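Local coordinates for protein multicopper oxidase (Arthrobacter sp. FB24, PDB 3GDC) that probably oxidises phenolic or similar substrates at its copper centres and hands the electrons to molecular oxygen, as laccases do, at residues I16-D21 and F195-K200; R32-W37 and A75-F80; K44-A49 and G61-P66; E156-A161 and L204-L209. One frame throughout, in Å; residues are numbered along the deposited sequence.

Contact 1 of 4, residues I16-D21 and F195-K200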
# COMPACT_ATOMS: atom_id res chain seq x y z
N ILE A 16 -4.54 -2.99 -27.52
CA ILE A 16 -4.73 -3.73 -26.26
C ILE A 16 -5.64 -2.98 -25.30
O ILE A 16 -6.49 -3.57 -24.62
CB ILE A 16 -3.36 -4.05 -25.61
CG1 ILE A 16 -2.62 -5.09 -26.47
CG2 ILE A 16 -3.53 -4.54 -24.15
CD1 ILE A 16 -1.26 -5.51 -25.95
N LEU A 17 -5.47 -1.65 -25.27
CA LEU A 17 -6.22 -0.78 -24.38
C LEU A 17 -7.73 -1.01 -24.45
O LEU A 17 -8.42 -0.93 -23.43
CB LEU A 17 -5.88 0.68 -24.72
CG LEU A 17 -6.38 1.83 -23.88
CD1 LEU A 17 -5.70 1.81 -22.50
CD2 LEU A 17 -6.06 3.11 -24.63
N ARG A 18 -8.25 -1.32 -25.64
CA ARG A 18 -9.69 -1.46 -25.81
C ARG A 18 -10.15 -2.81 -26.37
O ARG A 18 -11.32 -2.98 -26.71
CB ARG A 18 -10.22 -0.31 -26.67
CG ARG A 18 -10.11 1.06 -26.00
CD ARG A 18 -10.71 2.13 -26.90
NE ARG A 18 -10.66 3.46 -26.28
CZ ARG A 18 -9.70 4.35 -26.47
NH1 ARG A 18 -8.67 4.07 -27.26
NH2 ARG A 18 -9.77 5.53 -25.86
N ASP A 19 -9.24 -3.78 -26.41
CA ASP A 19 -9.54 -5.11 -26.95
C ASP A 19 -10.03 -6.06 -25.84
O ASP A 19 -9.24 -6.75 -25.21
CB ASP A 19 -8.30 -5.67 -27.66
CG ASP A 19 -8.55 -7.01 -28.35
OD1 ASP A 19 -9.68 -7.54 -28.29
OD2 ASP A 19 -7.59 -7.53 -28.97
N PHE A 20 -11.34 -6.10 -25.63
CA PHE A 20 -11.96 -7.05 -24.71
C PHE A 20 -12.39 -8.29 -25.49
O PHE A 20 -13.27 -8.22 -26.36
CB PHE A 20 -13.13 -6.40 -23.97
CG PHE A 20 -12.70 -5.28 -23.06
CD1 PHE A 20 -12.33 -5.53 -21.75
CD2 PHE A 20 -12.63 -3.97 -23.55
CE1 PHE A 20 -11.92 -4.49 -20.91
CE2 PHE A 20 -12.21 -2.93 -22.73
CZ PHE A 20 -11.86 -3.19 -21.41
N ASP A 21 -11.71 -9.39 -25.22
CA ASP A 21 -11.93 -10.63 -25.94
C ASP A 21 -13.12 -11.39 -25.33
O ASP A 21 -13.01 -12.01 -24.27
CB ASP A 21 -10.65 -11.47 -25.98
CG ASP A 21 -10.72 -12.61 -27.00
OD1 ASP A 21 -11.83 -13.11 -27.28
OD2 ASP A 21 -9.66 -12.99 -27.54
N PHE A 195 1.46 8.25 -28.55
CA PHE A 195 0.11 7.94 -28.99
C PHE A 195 -0.83 8.10 -27.81
O PHE A 195 -1.23 7.11 -27.20
CB PHE A 195 0.06 6.53 -29.59
CG PHE A 195 0.94 6.38 -30.80
CD1 PHE A 195 0.49 6.82 -32.04
CD2 PHE A 195 2.23 5.88 -30.68
CE1 PHE A 195 1.31 6.73 -33.16
CE2 PHE A 195 3.06 5.78 -31.79
CZ PHE A 195 2.59 6.20 -33.03
N PRO A 196 -1.15 9.36 -27.46
CA PRO A 196 -1.97 9.58 -26.27
C PRO A 196 -3.32 8.85 -26.32
O PRO A 196 -3.86 8.60 -27.41
CB PRO A 196 -2.19 11.10 -26.27
CG PRO A 196 -1.02 11.64 -26.99
CD PRO A 196 -0.77 10.63 -28.10
N VAL A 197 -3.84 8.51 -25.15
CA VAL A 197 -5.16 7.88 -25.04
C VAL A 197 -6.25 8.89 -25.37
O VAL A 197 -6.44 9.86 -24.63
CB VAL A 197 -5.39 7.32 -23.62
CG1 VAL A 197 -6.73 6.59 -23.54
CG2 VAL A 197 -4.25 6.39 -23.22
N LYS A 198 -6.98 8.67 -26.47
CA LYS A 198 -8.02 9.62 -26.89
C LYS A 198 -9.35 9.39 -26.17
O LYS A 198 -9.94 8.31 -26.27
CB LYS A 198 -8.19 9.59 -28.41
CG LYS A 198 -6.95 10.01 -29.19
CD LYS A 198 -7.21 10.05 -30.71
CE LYS A 198 -6.01 10.61 -31.45
NZ LYS A 198 -6.26 10.80 -32.92
N VAL A 199 -9.81 10.41 -25.45
CA VAL A 199 -11.10 10.38 -24.74
C VAL A 199 -11.89 11.66 -25.02
O VAL A 199 -11.33 12.64 -25.51
CB VAL A 199 -10.92 10.19 -23.21
CG1 VAL A 199 -10.24 8.85 -22.87
CG2 VAL A 199 -10.16 11.39 -22.60
N LYS A 200 -13.18 11.66 -24.71
CA LYS A 200 -14.03 12.82 -24.96
C LYS A 200 -14.37 13.56 -23.67
O LYS A 200 -14.68 12.95 -22.66
CB LYS A 200 -15.32 12.39 -25.66
CG LYS A 200 -15.11 11.89 -27.08
CD LYS A 200 -16.34 11.18 -27.61
CE LYS A 200 -15.96 10.21 -28.72
NZ LYS A 200 -17.14 9.48 -29.26
O HOH W 1 -6.55 5.96 -27.99

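Contact 2 of 4, residues R32-W37 and A75-F80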
# COMPACT_ATOMS: atom_id res chain seq x y z
N ARG A 32 -27.83 -20.53 -19.80
CA ARG A 32 -26.54 -19.86 -19.62
C ARG A 32 -25.67 -19.83 -20.88
O ARG A 32 -25.80 -20.68 -21.76
CB ARG A 32 -25.73 -20.50 -18.49
CG ARG A 32 -26.26 -20.27 -17.09
CD ARG A 32 -25.17 -20.54 -16.06
NE ARG A 32 -24.70 -21.93 -16.10
CZ ARG A 32 -23.45 -22.31 -15.85
NH1 ARG A 32 -22.52 -21.42 -15.55
NH2 ARG A 32 -23.13 -23.60 -15.91
N THR A 33 -24.77 -18.86 -20.92
CA THR A 33 -23.80 -18.73 -22.00
C THR A 33 -22.56 -19.57 -21.70
O THR A 33 -22.04 -19.55 -20.57
CB THR A 33 -23.40 -17.25 -22.19
OG1 THR A 33 -24.55 -16.51 -22.61
CG2 THR A 33 -22.29 -17.09 -23.22
N LEU A 34 -22.13 -20.33 -22.69
CA LEU A 34 -20.84 -21.02 -22.66
C LEU A 34 -19.86 -20.20 -23.49
O LEU A 34 -20.06 -20.01 -24.69
CB LEU A 34 -20.96 -22.44 -23.21
CG LEU A 34 -19.65 -23.23 -23.33
CD1 LEU A 34 -19.01 -23.52 -21.96
CD2 LEU A 34 -19.86 -24.53 -24.10
N ARG A 35 -18.80 -19.71 -22.84
CA ARG A 35 -17.87 -18.80 -23.49
C ARG A 35 -16.50 -19.46 -23.54
O ARG A 35 -16.02 -19.94 -22.51
CB ARG A 35 -17.84 -17.49 -22.70
CG ARG A 35 -17.22 -16.33 -23.41
CD ARG A 35 -17.28 -15.07 -22.52
NE ARG A 35 -18.65 -14.62 -22.25
CZ ARG A 35 -19.38 -13.85 -23.05
NH1 ARG A 35 -18.89 -13.41 -24.20
NH2 ARG A 35 -20.61 -13.50 -22.69
N GLU A 36 -15.87 -19.48 -24.71
CA GLU A 36 -14.62 -20.23 -24.90
C GLU A 36 -13.52 -19.45 -25.61
O GLU A 36 -13.78 -18.66 -26.51
CB GLU A 36 -14.87 -21.53 -25.67
CG GLU A 36 -16.02 -22.34 -25.14
CD GLU A 36 -16.27 -23.57 -25.97
OE1 GLU A 36 -15.39 -24.45 -25.98
OE2 GLU A 36 -17.35 -23.65 -26.59
N TRP A 37 -12.28 -19.72 -25.22
CA TRP A 37 -11.14 -19.09 -25.86
C TRP A 37 -10.06 -20.12 -26.12
O TRP A 37 -9.93 -21.09 -25.36
CB TRP A 37 -10.52 -18.03 -24.96
CG TRP A 37 -11.39 -16.87 -24.59
CD1 TRP A 37 -11.45 -15.67 -25.22
CD2 TRP A 37 -12.26 -16.77 -23.45
NE1 TRP A 37 -12.32 -14.84 -24.57
CE2 TRP A 37 -12.83 -15.48 -23.48
CE3 TRP A 37 -12.63 -17.66 -22.43
CZ2 TRP A 37 -13.75 -15.05 -22.52
CZ3 TRP A 37 -13.54 -17.23 -21.46
CH2 TRP A 37 -14.08 -15.93 -21.51
N ALA A 75 -20.46 -19.90 -18.14
CA ALA A 75 -19.61 -21.07 -18.06
C ALA A 75 -18.42 -20.81 -18.98
O ALA A 75 -18.60 -20.47 -20.15
CB ALA A 75 -20.37 -22.32 -18.49
N LEU A 76 -17.21 -20.96 -18.44
CA LEU A 76 -15.99 -20.62 -19.19
C LEU A 76 -15.13 -21.83 -19.51
O LEU A 76 -15.00 -22.75 -18.69
CB LEU A 76 -15.13 -19.58 -18.43
CG LEU A 76 -15.82 -18.32 -17.89
CD1 LEU A 76 -14.77 -17.36 -17.30
CD2 LEU A 76 -16.62 -17.60 -18.97
N ARG A 77 -14.55 -21.82 -20.70
CA ARG A 77 -13.56 -22.81 -21.12
C ARG A 77 -12.39 -22.11 -21.77
O ARG A 77 -12.56 -21.38 -22.76
CB ARG A 77 -14.17 -23.82 -22.11
CG ARG A 77 -15.21 -24.74 -21.50
CD ARG A 77 -15.67 -25.77 -22.51
NE ARG A 77 -16.82 -26.51 -22.00
CZ ARG A 77 -17.65 -27.24 -22.75
NH1 ARG A 77 -17.46 -27.33 -24.06
NH2 ARG A 77 -18.66 -27.87 -22.18
N ILE A 78 -11.20 -22.31 -21.21
CA ILE A 78 -9.97 -21.81 -21.81
C ILE A 78 -9.16 -22.98 -22.30
O ILE A 78 -8.66 -23.76 -21.49
CB ILE A 78 -9.15 -20.97 -20.81
CG1 ILE A 78 -9.95 -19.76 -20.33
CG2 ILE A 78 -7.80 -20.59 -21.42
CD1 ILE A 78 -10.06 -18.67 -21.31
N HIS A 79 -9.04 -23.11 -23.62
CA HIS A 79 -8.31 -24.20 -24.25
C HIS A 79 -6.87 -23.78 -24.41
O HIS A 79 -6.52 -23.04 -25.34
CB HIS A 79 -8.92 -24.53 -25.62
CG HIS A 79 -10.39 -24.79 -25.57
ND1 HIS A 79 -10.92 -25.98 -25.10
CD2 HIS A 79 -11.45 -24.01 -25.90
CE1 HIS A 79 -12.24 -25.92 -25.14
NE2 HIS A 79 -12.59 -24.74 -25.62
N PHE A 80 -6.05 -24.23 -23.47
CA PHE A 80 -4.65 -23.85 -23.39
C PHE A 80 -3.77 -24.85 -24.12
O PHE A 80 -3.91 -26.06 -23.92
CB PHE A 80 -4.22 -23.77 -21.91
CG PHE A 80 -2.78 -23.39 -21.71
CD1 PHE A 80 -2.25 -22.25 -22.32
CD2 PHE A 80 -1.95 -24.15 -20.89
CE1 PHE A 80 -0.91 -21.88 -22.12
CE2 PHE A 80 -0.62 -23.79 -20.68
CZ PHE A 80 -0.10 -22.65 -21.29

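Contact 3 of 4, residues K44-A49 and G61-P66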
# COMPACT_ATOMS: atom_id res chain seq x y z
N LYS A 44 8.45 -15.57 -27.99
CA LYS A 44 8.43 -14.51 -29.00
C LYS A 44 9.33 -13.37 -28.56
O LYS A 44 9.31 -12.98 -27.39
CB LYS A 44 7.00 -13.99 -29.19
CG LYS A 44 6.83 -12.93 -30.28
CD LYS A 44 5.37 -12.75 -30.68
CE LYS A 44 5.22 -11.65 -31.72
NZ LYS A 44 3.79 -11.22 -31.89
N ASP A 45 10.11 -12.85 -29.50
CA ASP A 45 10.92 -11.65 -29.27
C ASP A 45 10.09 -10.39 -29.49
O ASP A 45 9.30 -10.32 -30.45
CB ASP A 45 12.12 -11.63 -30.21
CG ASP A 45 13.16 -12.67 -29.86
OD1 ASP A 45 13.06 -13.32 -28.80
OD2 ASP A 45 14.12 -12.83 -30.65
N PHE A 46 10.30 -9.40 -28.62
CA PHE A 46 9.62 -8.11 -28.70
C PHE A 46 10.66 -7.01 -28.58
O PHE A 46 11.51 -7.05 -27.69
CB PHE A 46 8.61 -7.97 -27.56
CG PHE A 46 7.53 -9.02 -27.55
CD1 PHE A 46 6.38 -8.87 -28.32
CD2 PHE A 46 7.65 -10.16 -26.76
CE1 PHE A 46 5.36 -9.84 -28.32
CE2 PHE A 46 6.65 -11.15 -26.75
CZ PHE A 46 5.50 -10.98 -27.52
N GLU A 47 10.60 -6.02 -29.47
CA GLU A 47 11.47 -4.86 -29.34
C GLU A 47 10.79 -3.81 -28.47
O GLU A 47 9.97 -3.04 -28.95
CB GLU A 47 11.84 -4.28 -30.72
CG GLU A 47 12.86 -3.15 -30.61
CD GLU A 47 13.54 -2.80 -31.92
OE1 GLU A 47 13.17 -3.35 -32.98
OE2 GLU A 47 14.46 -1.96 -31.89
N ILE A 48 11.14 -3.80 -27.18
CA ILE A 48 10.44 -2.95 -26.21
C ILE A 48 10.99 -1.52 -26.12
O ILE A 48 10.26 -0.58 -25.75
CB ILE A 48 10.40 -3.61 -24.80
CG1 ILE A 48 11.80 -4.04 -24.35
CG2 ILE A 48 9.43 -4.81 -24.83
CD1 ILE A 48 11.98 -4.17 -22.85
N ALA A 49 12.27 -1.38 -26.44
CA ALA A 49 12.95 -0.09 -26.52
C ALA A 49 13.84 -0.16 -27.76
O ALA A 49 14.23 -1.26 -28.17
CB ALA A 49 13.77 0.14 -25.26
N GLY A 61 1.08 -14.47 -28.36
CA GLY A 61 2.06 -13.59 -29.01
C GLY A 61 1.94 -12.12 -28.69
O GLY A 61 2.37 -11.27 -29.48
N ARG A 62 1.34 -11.81 -27.55
CA ARG A 62 1.24 -10.42 -27.08
C ARG A 62 1.48 -10.36 -25.58
O ARG A 62 1.16 -11.31 -24.84
CB ARG A 62 -0.14 -9.83 -27.41
CG ARG A 62 -1.30 -10.67 -26.89
CD ARG A 62 -2.22 -9.81 -26.03
NE ARG A 62 -3.30 -9.27 -26.80
CZ ARG A 62 -4.30 -8.53 -26.36
NH1 ARG A 62 -4.41 -8.15 -25.08
NH2 ARG A 62 -5.18 -8.13 -27.24
N ILE A 63 2.06 -9.24 -25.14
CA ILE A 63 2.25 -8.94 -23.73
C ILE A 63 1.66 -7.55 -23.48
O ILE A 63 2.10 -6.60 -24.12
CB ILE A 63 3.77 -8.90 -23.35
CG1 ILE A 63 4.44 -10.24 -23.63
CG2 ILE A 63 3.92 -8.54 -21.89
CD1 ILE A 63 5.95 -10.23 -23.42
N PRO A 64 0.64 -7.43 -22.59
CA PRO A 64 -0.03 -8.50 -21.85
C PRO A 64 -0.78 -9.43 -22.80
O PRO A 64 -1.03 -9.06 -23.96
CB PRO A 64 -1.06 -7.74 -20.98
CG PRO A 64 -1.30 -6.44 -21.76
CD PRO A 64 0.06 -6.11 -22.29
N GLY A 65 -1.15 -10.60 -22.29
CA GLY A 65 -1.97 -11.57 -23.02
C GLY A 65 -3.38 -11.06 -23.26
O GLY A 65 -3.71 -9.92 -22.90
N PRO A 66 -4.22 -11.86 -23.92
CA PRO A 66 -5.61 -11.47 -24.19
C PRO A 66 -6.32 -10.97 -22.94
O PRO A 66 -6.17 -11.55 -21.85
CB PRO A 66 -6.25 -12.77 -24.68
CG PRO A 66 -5.12 -13.54 -25.28
CD PRO A 66 -3.89 -13.18 -24.50

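Contact 4 of 4, residues E156-A161 and L204-L209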
# COMPACT_ATOMS: atom_id res chain seq x y z
N GLU A 156 -25.98 -7.43 -12.58
CA GLU A 156 -26.79 -6.26 -12.26
C GLU A 156 -26.05 -5.20 -11.44
O GLU A 156 -25.41 -5.53 -10.43
CB GLU A 156 -28.09 -6.70 -11.56
CG GLU A 156 -29.25 -6.99 -12.53
CD GLU A 156 -29.93 -8.33 -12.29
OE1 GLU A 156 -29.48 -9.10 -11.40
OE2 GLU A 156 -30.91 -8.63 -13.02
N GLY A 157 -26.12 -3.95 -11.89
CA GLY A 157 -25.72 -2.81 -11.07
C GLY A 157 -24.66 -1.83 -11.57
O GLY A 157 -24.38 -0.86 -10.87
N ARG A 158 -24.08 -2.06 -12.75
CA ARG A 158 -23.01 -1.17 -13.24
C ARG A 158 -23.39 -0.30 -14.46
O ARG A 158 -23.55 -0.81 -15.57
CB ARG A 158 -21.70 -1.95 -13.50
CG ARG A 158 -20.44 -1.15 -13.14
CD ARG A 158 -19.14 -1.86 -13.55
NE ARG A 158 -18.59 -2.75 -12.53
CZ ARG A 158 -17.79 -3.78 -12.79
NH1 ARG A 158 -17.43 -4.04 -14.05
NH2 ARG A 158 -17.33 -4.54 -11.81
N PRO A 159 -23.54 1.02 -14.24
CA PRO A 159 -23.92 1.99 -15.28
C PRO A 159 -23.02 1.91 -16.51
O PRO A 159 -21.82 1.66 -16.37
CB PRO A 159 -23.72 3.35 -14.59
CG PRO A 159 -23.85 3.06 -13.15
CD PRO A 159 -23.34 1.67 -12.93
N PRO A 160 -23.58 2.13 -17.72
CA PRO A 160 -22.77 1.98 -18.92
C PRO A 160 -21.71 3.07 -19.01
O PRO A 160 -22.01 4.24 -18.77
CB PRO A 160 -23.79 2.11 -20.06
CG PRO A 160 -24.87 2.95 -19.48
CD PRO A 160 -24.96 2.54 -18.03
N ALA A 161 -20.47 2.68 -19.31
CA ALA A 161 -19.39 3.63 -19.53
C ALA A 161 -19.40 4.07 -20.99
O ALA A 161 -19.77 3.29 -21.87
CB ALA A 161 -18.05 3.02 -19.18
N LEU A 204 -18.05 9.39 -19.53
CA LEU A 204 -17.64 8.47 -18.47
C LEU A 204 -16.60 7.46 -18.96
O LEU A 204 -16.90 6.57 -19.77
CB LEU A 204 -18.84 7.73 -17.89
CG LEU A 204 -18.54 6.84 -16.68
CD1 LEU A 204 -17.95 7.64 -15.52
CD2 LEU A 204 -19.81 6.13 -16.24
N VAL A 205 -15.38 7.60 -18.45
CA VAL A 205 -14.27 6.72 -18.80
C VAL A 205 -14.09 5.71 -17.66
O VAL A 205 -14.04 6.10 -16.50
CB VAL A 205 -12.97 7.52 -19.03
CG1 VAL A 205 -11.76 6.58 -19.24
CG2 VAL A 205 -13.13 8.49 -20.21
N ARG A 206 -14.03 4.41 -17.99
CA ARG A 206 -13.88 3.35 -17.01
C ARG A 206 -12.63 2.55 -17.36
O ARG A 206 -12.53 1.97 -18.44
CB ARG A 206 -15.13 2.44 -16.97
CG ARG A 206 -15.02 1.23 -16.05
CD ARG A 206 -16.36 0.47 -15.91
NE ARG A 206 -17.39 1.32 -15.30
CZ ARG A 206 -18.67 1.36 -15.68
NH1 ARG A 206 -19.11 0.58 -16.66
NH2 ARG A 206 -19.52 2.18 -15.07
N ILE A 207 -11.68 2.53 -16.44
CA ILE A 207 -10.41 1.85 -16.67
C ILE A 207 -10.27 0.66 -15.73
O ILE A 207 -10.40 0.80 -14.52
CB ILE A 207 -9.21 2.82 -16.44
CG1 ILE A 207 -9.35 4.09 -17.28
CG2 ILE A 207 -7.87 2.10 -16.72
CD1 ILE A 207 -8.37 5.22 -16.87
N HIS A 208 -9.96 -0.50 -16.29
CA HIS A 208 -9.58 -1.65 -15.50
C HIS A 208 -8.06 -1.65 -15.37
O HIS A 208 -7.36 -1.96 -16.32
CB HIS A 208 -10.06 -2.94 -16.17
CG HIS A 208 -11.54 -2.97 -16.34
ND1 HIS A 208 -12.40 -3.43 -15.37
CD2 HIS A 208 -12.33 -2.52 -17.35
CE1 HIS A 208 -13.64 -3.30 -15.78
NE2 HIS A 208 -13.63 -2.74 -16.98
N LEU A 209 -7.57 -1.33 -14.17
CA LEU A 209 -6.12 -1.19 -13.95
C LEU A 209 -5.58 -2.37 -13.18
O LEU A 209 -6.04 -2.62 -12.06
CB LEU A 209 -5.83 0.10 -13.17
CG LEU A 209 -4.35 0.36 -12.86
CD1 LEU A 209 -3.64 0.78 -14.13
CD2 LEU A 209 -4.26 1.45 -11.80

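Contact 1 of 4, residues I16-D21 and F195-K200
L17 and V197 make the apolar part of this contact, and R18 reaches past them to the backbone at K198. The CD2 methyl of L17 comes up to V197 CG1 at 3.7 Å and is little farther, 4.0 Å, from V197 CG2, so one leucine methyl meets both branches of the valine. The first torsion of L17 brings it there: CG lies anti to the backbone N (chi1 -173°), which sends the isobutyl group out toward the strand. The R18 chain is stretched from CG to NE and carries its guanidinium alongside residues 197-199. R18 NH2 stands 2.8 Å from K198 O, with the oxygen oblique to the guanidinium plane, and 4.0 Å from V197 CG1. On the other terminal nitrogen a water lies in the plane of the group, accepts from R18 NH1 at 2.9 Å and also receives K198 N at 3.1 Å. This water therefore ties the arginine to the strand's own N-H. NE is held separately by a salt bridge to D163, which helps fix the rotation of the guanidinium and probably balances its charge.

Farther out, F192 of helix 191-194 packs on both L17 and V197. Strand 197-200 pairs in parallel with 281-287, V197 bonding to F283 and E285, at the edge within this chain of one sheet of the C-terminal cupredoxin-like beta-sandwich. Strand 163-172 belongs to another sheet of that domain; its M167 touches L17, and its M165 touches R18 and V197. L17 and R18 of the N-terminal helix 13-18 thus pack against strands of two sheets, and L17 is also backbone-bonded to V166.

Contact 2 of 4, residues R32-W37 and A75-F80
L34 to W37 run parallel to A75 to I78 as neighbouring strands, their axes 4.8 Å apart and 16° from aligned, with hydrogen bonds stepping from T33 O to A75 N and on through R35 and R77 to the bond from H79 N to W37 O. This parallel pairing is part of the beta-sandwich of the N-terminal cupredoxin-like domain of a multicopper oxidase.

L34, E36, A75 and R77 share one face of the sheet. There the R77 guanidinium lies flat over L34, whose CD2 sits 3.6 Å from its plane and over its centre. E36 runs beside R77 and points the same way, but the carboxylate is turned 77° from the guanidinium, and E36 OE1 stays 4.0 Å from R77 NH1, too far for a salt bridge. A leucine in place of R77 is likely to leave the E36 carboxylate without its nearby positive charge and L34 without the flat group lying over it.

R35, W37, L76 and I78 occupy the other face. The L76 CD2 methyl meets the edge of the W37 ring, 4.0 Å from W37 CH2.

A side-chain hydrogen bond joins H79 to E36. H79 NE2 donates to E36 OE1 at 2.8 Å, on the anti side of the carboxylate, while T118 holds the other ring nitrogen, so the imidazole is pinned at ND1 and NE2 alike.

Contact 3 of 4, residues K44-A49 and G61-P66
K44 and F46, two residues apart on strand 33-49 of the N-terminal cupredoxin-like domain, both turn toward the loop between strands 52-59 and 67-71 and meet at the same carbonyl, that of G61.

The polar contact comes from K44. Its side chain starts with CG anti to the backbone N (chi1 -177°) and stays extended to its end, where K44 NZ donates to G61 O at 2.8 Å. The donor lies in the carbonyl plane, on a lone pair, at a C=O...N angle of 138°.

Aromatic contacts come next. The edge of the F46 ring faces the same oxygen, with F46 CE1 3.5 Å from G61 O, so a slightly positive C-H rim is turned to a negative atom. K44 also lies over one face of this ring: its CG is 3.6 Å above the plane, so the start of the lysine chain lies against the rim of that face.

The apolar contact is with I63, whose CD1 approaches the ring at F46 CE2, 3.5 Å away. I63 is buried and also packs against Y147, N170 and Y172, so the loop reaches strands 147-153 and 163-172 too. A cis peptide joins I63 to P64.

The chemistry implies a dual role for one oxygen: G61 O takes a charged donor on a lone pair and an aromatic edge beside it, and the lysine's charge probably polarises that carbonyl.

Contact 4 of 4, residues E156-A161 and L204-L209
R206 pushes its guanidinium between R158 and A161, a flat group with a side chain on either face, where the loop that leads into strand 163-172 passes strand 205-211. That strand lies in one sheet of the C-terminal cupredoxin-like beta-sandwich. On one side R158 CD stands 3.8 Å above the guanidinium plane, over its centre; on the opposite side A161 CB lies 3.6 Å above the plane, nearer the rim. The edge of the group is taken by P159: P159 O lies in the guanidinium plane and receives both R206 NH2 at 2.7 Å and R206 NH1 at 2.9 Å. The R206 chain leaves with CG anti to the backbone N (chi1 176°) and bends at chi3 to bring the group there, and E257 binds NE by a salt bridge.

The second arginine is turned differently. Only the aliphatic part of R158 lies on R206, the two guanidinium planes being 58° apart and the NE atoms 5.1 Å from each other. E153 pairs with R158 and E257 with R206, which probably offsets the like charges. A methionine in place of R206 would probably leave P159 O without these two donors and E257 without its positive mate, and open a gap between R158 and A161.

At the two ends the contact is looser. L204 CD2 rests 3.8 Å from P160 O. R158 NH1 comes to the edge of the H208 imidazole, 4.2 Å from H208 CE1, while H208 NE2 is hydrogen-bonded to E164 OE2.

In the fold
Contact 1 joins the other three. It touches contact 2 through a probable hydrogen bond between D21 O and W37 NE1, 2.9 Å apart, and contact 3 through a salt bridge from D19 OD2 to R62 NH2 at 3.0 Å. It reaches contact 4 through V199 CG1 against V205 CG2, 3.9 Å apart. Contacts 2 and 3 share strand 33-49 without touching, their centres 24 Å apart, while contacts 3 and 4 lie on opposite sides of the chain's centre, 27 Å between centres. None includes a copper ligand. The I63 side chain is about 12 Å from a bound copper and that of I78 about 14 Å, well outside the first coordination shell.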